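Local coordinates for protein peptidyl-prolyl cis-trans isomerase cyclophilin-type (Toxoplasma gondii, PDB 3BO7) that probably catalyses the cis-trans isomerisation of proline peptide bonds, as a cyclophilin-type isomerase crystallised with cyclosporin A, at residues R50-R53 with N54-Q58; L146-W149 with E150-E153. One frame throughout, in Å; residues are numbered along the deposited sequence. Where two conformers were deposited one is given.

Contact 1: R50-R53 with N54-Q58; sequences RCIR and NFMIQ
The guanidinium of R50 has M56 CE over one face, offset toward its rim, and Q58 OE1 at its edge. R50 NH1 donates to Q58 OE1 at 2.8 Å. The oxygen is only 3° out of the guanidinium plane, while the amide of Q58 stands nearly perpendicular to that plane at 88°. M56 CE lies 3.4 Å from R50 NH1; the chain of M56 bends at chi2 and chi3, which turns the methyl back over R50. The F55 ring has M56 CG over the centre of one face, and R50 NH2 and I52 CB at its edge. These groups belong to an antiparallel hairpin, strands 50-52 and 56-58, with a classic beta bulge where F55 and M56 both face I52. R50 pairs with Q58 through the bond from Q58 N to R50 O, 2.7 Å, and I52 N reaches M56 O at 3.0 Å. On the opposite face of the sheet from R50 and Q58, C51 CB packs against I57 CG1 at 3.9 Å. R50 NH2 and Q58 NE2 both hydrogen-bond the backbone of the bound peptide, and modified side chains of the peptide, cyclosporin A, pack on R50, F55, M56 and Q58.

Contact 2: L146-W149 with E150-E153; sequences LRQW and EKLE
L152 folds back against the backbone of W149: its CD1 comes to 4.2 Å from W149 CB and also lies beside W149 CA and O. The carbon chain of L152 leaves with CG anti to its carbonyl carbon (chi1 -80°), which brings the isobutyl group alongside the backbone of W149. The aliphatic part of K151 runs past the carbonyl of R147, with K151 CD 3.8 Å from R147 O. Beneath these side chains the backbone sets the geometry. E150 N bonds L146 O at 3.0 Å, an i to i+4 bond like those of the helix, after which the bonds step down to i+3: K151 N reaches Q148 O at 3.2 Å and L152 N reaches W149 O at 3.1 Å. In both i+3 bonds the donor sits well above the carbonyl plane, 67° out of it for K151. The second belongs to the type I beta turn from W149 to L152. A water donates to both R147 O and E150 OE2, tying the carboxylate to the helix backbone, while E150 OE1 accepts a hydrogen bond from N54 N. Farther out, W149 NE1 bonds Q15 O, its ring meets that of F48 at about 45°, and it packs on P164. In helix 143-149, L146 and W149 lie on L18 of strand 16-22, and the chain leaves from the turn into the loop that leads to strand 166-171.

How the contacts relate
Contact 1 is the more buried of the two, with six of its nine touching residues buried against two of seven in contact 2. Their centres lie about 12 Å and about 16 Å from the centre of the chain. Contact 1 joins two sheet strands; contact 2 stays within a helix and its exit loop. The first mixes a charged group, an amide and apolar groups in the ligand site, whereas the second is chiefly backbone bonding with a water and apolar packing. They are neighbours all the same, with centres about 8 Å apart. The hairpin strands meet W149 through I57 CD1 and C51 SG, while the turn residues R53 and N54 meet E150.

Contact 1: R50-R53 with N54-Q58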
# COMPACT_ATOMS: atom_id res chain seq x y z
N ARG A 50 -3.13 4.70 9.60
CA ARG A 50 -4.43 4.18 10.01
C ARG A 50 -4.33 2.65 10.12
O ARG A 50 -3.94 1.97 9.18
CB ARG A 50 -5.53 4.63 9.04
CG ARG A 50 -6.92 4.09 9.39
CD ARG A 50 -8.03 4.84 8.67
NE ARG A 50 -9.29 4.10 8.72
CZ ARG A 50 -9.75 3.32 7.74
NH1 ARG A 50 -9.07 3.18 6.61
NH2 ARG A 50 -10.90 2.67 7.88
N CYS A 51 -4.70 2.14 11.30
CA CYS A 51 -4.48 0.74 11.64
C CYS A 51 -5.66 0.22 12.44
O CYS A 51 -5.90 0.66 13.58
CB CYS A 51 -3.17 0.58 12.43
SG CYS A 51 -2.72 -1.11 12.89
N ILE A 52 -6.40 -0.71 11.85
CA ILE A 52 -7.57 -1.30 12.49
C ILE A 52 -7.42 -2.82 12.61
O ILE A 52 -7.42 -3.54 11.60
CB ILE A 52 -8.89 -0.89 11.77
CG1 ILE A 52 -9.04 0.65 11.80
CG2 ILE A 52 -10.10 -1.59 12.40
CD1 ILE A 52 -10.13 1.22 10.91
N ARG A 53 -7.29 -3.27 13.86
CA ARG A 53 -7.22 -4.70 14.21
C ARG A 53 -8.29 -5.47 13.45
O ARG A 53 -9.44 -5.02 13.36
CB ARG A 53 -7.41 -4.88 15.72
CG ARG A 53 -7.41 -6.33 16.23
CD ARG A 53 -7.87 -6.39 17.68
NE ARG A 53 -7.90 -7.76 18.20
CZ ARG A 53 -9.01 -8.49 18.36
NH1 ARG A 53 -10.20 -7.99 18.03
NH2 ARG A 53 -8.93 -9.72 18.85
N ASN A 54 -7.91 -6.63 12.92
CA ASN A 54 -8.83 -7.51 12.17
C ASN A 54 -9.35 -6.94 10.85
O ASN A 54 -10.36 -7.41 10.31
CB ASN A 54 -10.00 -7.95 13.05
CG ASN A 54 -9.60 -8.97 14.08
OD1 ASN A 54 -10.05 -8.91 15.23
ND2 ASN A 54 -8.76 -9.92 13.69
N PHE A 55 -8.67 -5.93 10.33
CA PHE A 55 -9.07 -5.32 9.08
C PHE A 55 -7.85 -5.05 8.20
O PHE A 55 -7.53 -5.87 7.33
CB PHE A 55 -9.95 -4.07 9.34
CG PHE A 55 -10.38 -3.34 8.09
CD1 PHE A 55 -10.66 -4.04 6.91
CD2 PHE A 55 -10.55 -1.96 8.10
CE1 PHE A 55 -11.06 -3.37 5.76
CE2 PHE A 55 -10.95 -1.28 6.96
CZ PHE A 55 -11.20 -1.98 5.79
N MET A 56 -7.17 -3.93 8.42
CA MET A 56 -6.02 -3.55 7.59
C MET A 56 -5.20 -2.45 8.24
O MET A 56 -5.62 -1.85 9.23
CB MET A 56 -6.48 -3.10 6.19
CG MET A 56 -7.48 -1.94 6.20
SD MET A 56 -6.70 -0.33 6.22
CE MET A 56 -7.44 0.40 7.68
N ILE A 57 -4.02 -2.21 7.67
CA ILE A 57 -3.21 -1.04 7.98
C ILE A 57 -3.02 -0.27 6.67
O ILE A 57 -2.85 -0.87 5.60
CB ILE A 57 -1.85 -1.43 8.65
CG1 ILE A 57 -1.16 -0.20 9.23
CG2 ILE A 57 -0.94 -2.24 7.70
CD1 ILE A 57 0.01 -0.53 10.18
N GLN A 58 -3.06 1.06 6.76
CA GLN A 58 -3.08 1.95 5.61
C GLN A 58 -1.89 2.89 5.61
O GLN A 58 -1.55 3.44 6.66
CB GLN A 58 -4.39 2.75 5.61
CG GLN A 58 -4.63 3.62 4.39
CD GLN A 58 -5.92 4.44 4.49
OE1 GLN A 58 -6.77 4.20 5.35
NE2 GLN A 58 -6.07 5.41 3.59

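Contact 2: L146-W149 with E150-E153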
# COMPACT_ATOMS: atom_id res chain seq x y z
N LEU A 146 3.46 -7.99 10.06
CA LEU A 146 2.09 -7.54 9.87
C LEU A 146 1.25 -7.87 11.10
O LEU A 146 0.50 -7.02 11.58
CB LEU A 146 1.50 -8.22 8.64
CG LEU A 146 0.70 -7.42 7.61
CD1 LEU A 146 1.37 -6.10 7.24
CD2 LEU A 146 0.48 -8.29 6.37
N ARG A 147 1.41 -9.09 11.61
CA ARG A 147 0.71 -9.53 12.82
C ARG A 147 1.05 -8.71 14.08
O ARG A 147 0.22 -8.56 14.96
CB ARG A 147 0.94 -11.03 13.06
CG ARG A 147 0.18 -11.91 12.09
CD ARG A 147 0.39 -13.39 12.37
NE ARG A 147 -0.22 -14.20 11.32
CZ ARG A 147 0.44 -14.76 10.31
NH1 ARG A 147 1.76 -14.62 10.20
NH2 ARG A 147 -0.22 -15.47 9.41
N GLN A 148 2.27 -8.17 14.13
CA GLN A 148 2.66 -7.26 15.21
C GLN A 148 2.07 -5.87 15.01
O GLN A 148 1.70 -5.20 15.99
CB GLN A 148 4.19 -7.17 15.34
CG GLN A 148 4.85 -8.39 15.99
CD GLN A 148 4.14 -8.85 17.27
OE1 GLN A 148 4.03 -8.10 18.25
NE2 GLN A 148 3.63 -10.08 17.25
N TRP A 149 1.99 -5.42 13.76
CA TRP A 149 1.35 -4.15 13.45
C TRP A 149 -0.11 -4.15 13.84
O TRP A 149 -0.64 -3.12 14.26
CB TRP A 149 1.47 -3.82 11.97
CG TRP A 149 2.85 -3.48 11.52
CD1 TRP A 149 3.99 -3.40 12.29
CD2 TRP A 149 3.25 -3.14 10.19
NE1 TRP A 149 5.06 -3.06 11.51
CE2 TRP A 149 4.64 -2.89 10.21
CE3 TRP A 149 2.56 -3.04 8.97
CZ2 TRP A 149 5.35 -2.53 9.07
CZ3 TRP A 149 3.28 -2.68 7.84
CH2 TRP A 149 4.65 -2.43 7.90
N GLU A 150 -0.76 -5.31 13.70
CA GLU A 150 -2.17 -5.47 14.02
C GLU A 150 -2.46 -5.20 15.50
O GLU A 150 -3.58 -4.86 15.87
CB GLU A 150 -2.64 -6.87 13.61
CG GLU A 150 -4.13 -7.10 13.74
CD GLU A 150 -4.61 -8.42 13.16
OE1 GLU A 150 -5.82 -8.53 12.87
OE2 GLU A 150 -3.78 -9.35 12.98
N LYS A 151 -1.43 -5.36 16.34
CA LYS A 151 -1.52 -5.24 17.80
C LYS A 151 -1.19 -3.84 18.29
O LYS A 151 -1.35 -3.54 19.48
CB LYS A 151 -0.60 -6.26 18.48
CG LYS A 151 -1.18 -7.65 18.56
CD LYS A 151 -0.10 -8.69 18.78
CE LYS A 151 -0.67 -10.11 18.67
NZ LYS A 151 0.31 -11.06 18.07
N LEU A 152 -0.72 -2.98 17.38
CA LEU A 152 -0.36 -1.61 17.72
C LEU A 152 -1.53 -0.84 18.34
O LEU A 152 -2.66 -0.91 17.85
CB LEU A 152 0.15 -0.85 16.50
CG LEU A 152 1.60 -1.08 16.05
CD1 LEU A 152 1.76 -0.58 14.63
CD2 LEU A 152 2.58 -0.38 16.97
N GLU A 153 -1.22 -0.13 19.42
CA GLU A 153 -2.19 0.75 20.05
C GLU A 153 -2.37 1.98 19.16
O GLU A 153 -1.40 2.52 18.62
CB GLU A 153 -1.71 1.15 21.45
CG GLU A 153 -2.77 1.88 22.29
CD GLU A 153 -2.27 2.22 23.70
OE1 GLU A 153 -3.02 2.89 24.44
OE2 GLU A 153 -1.14 1.81 24.05
O HOH W 1 -2.10 -10.24 15.01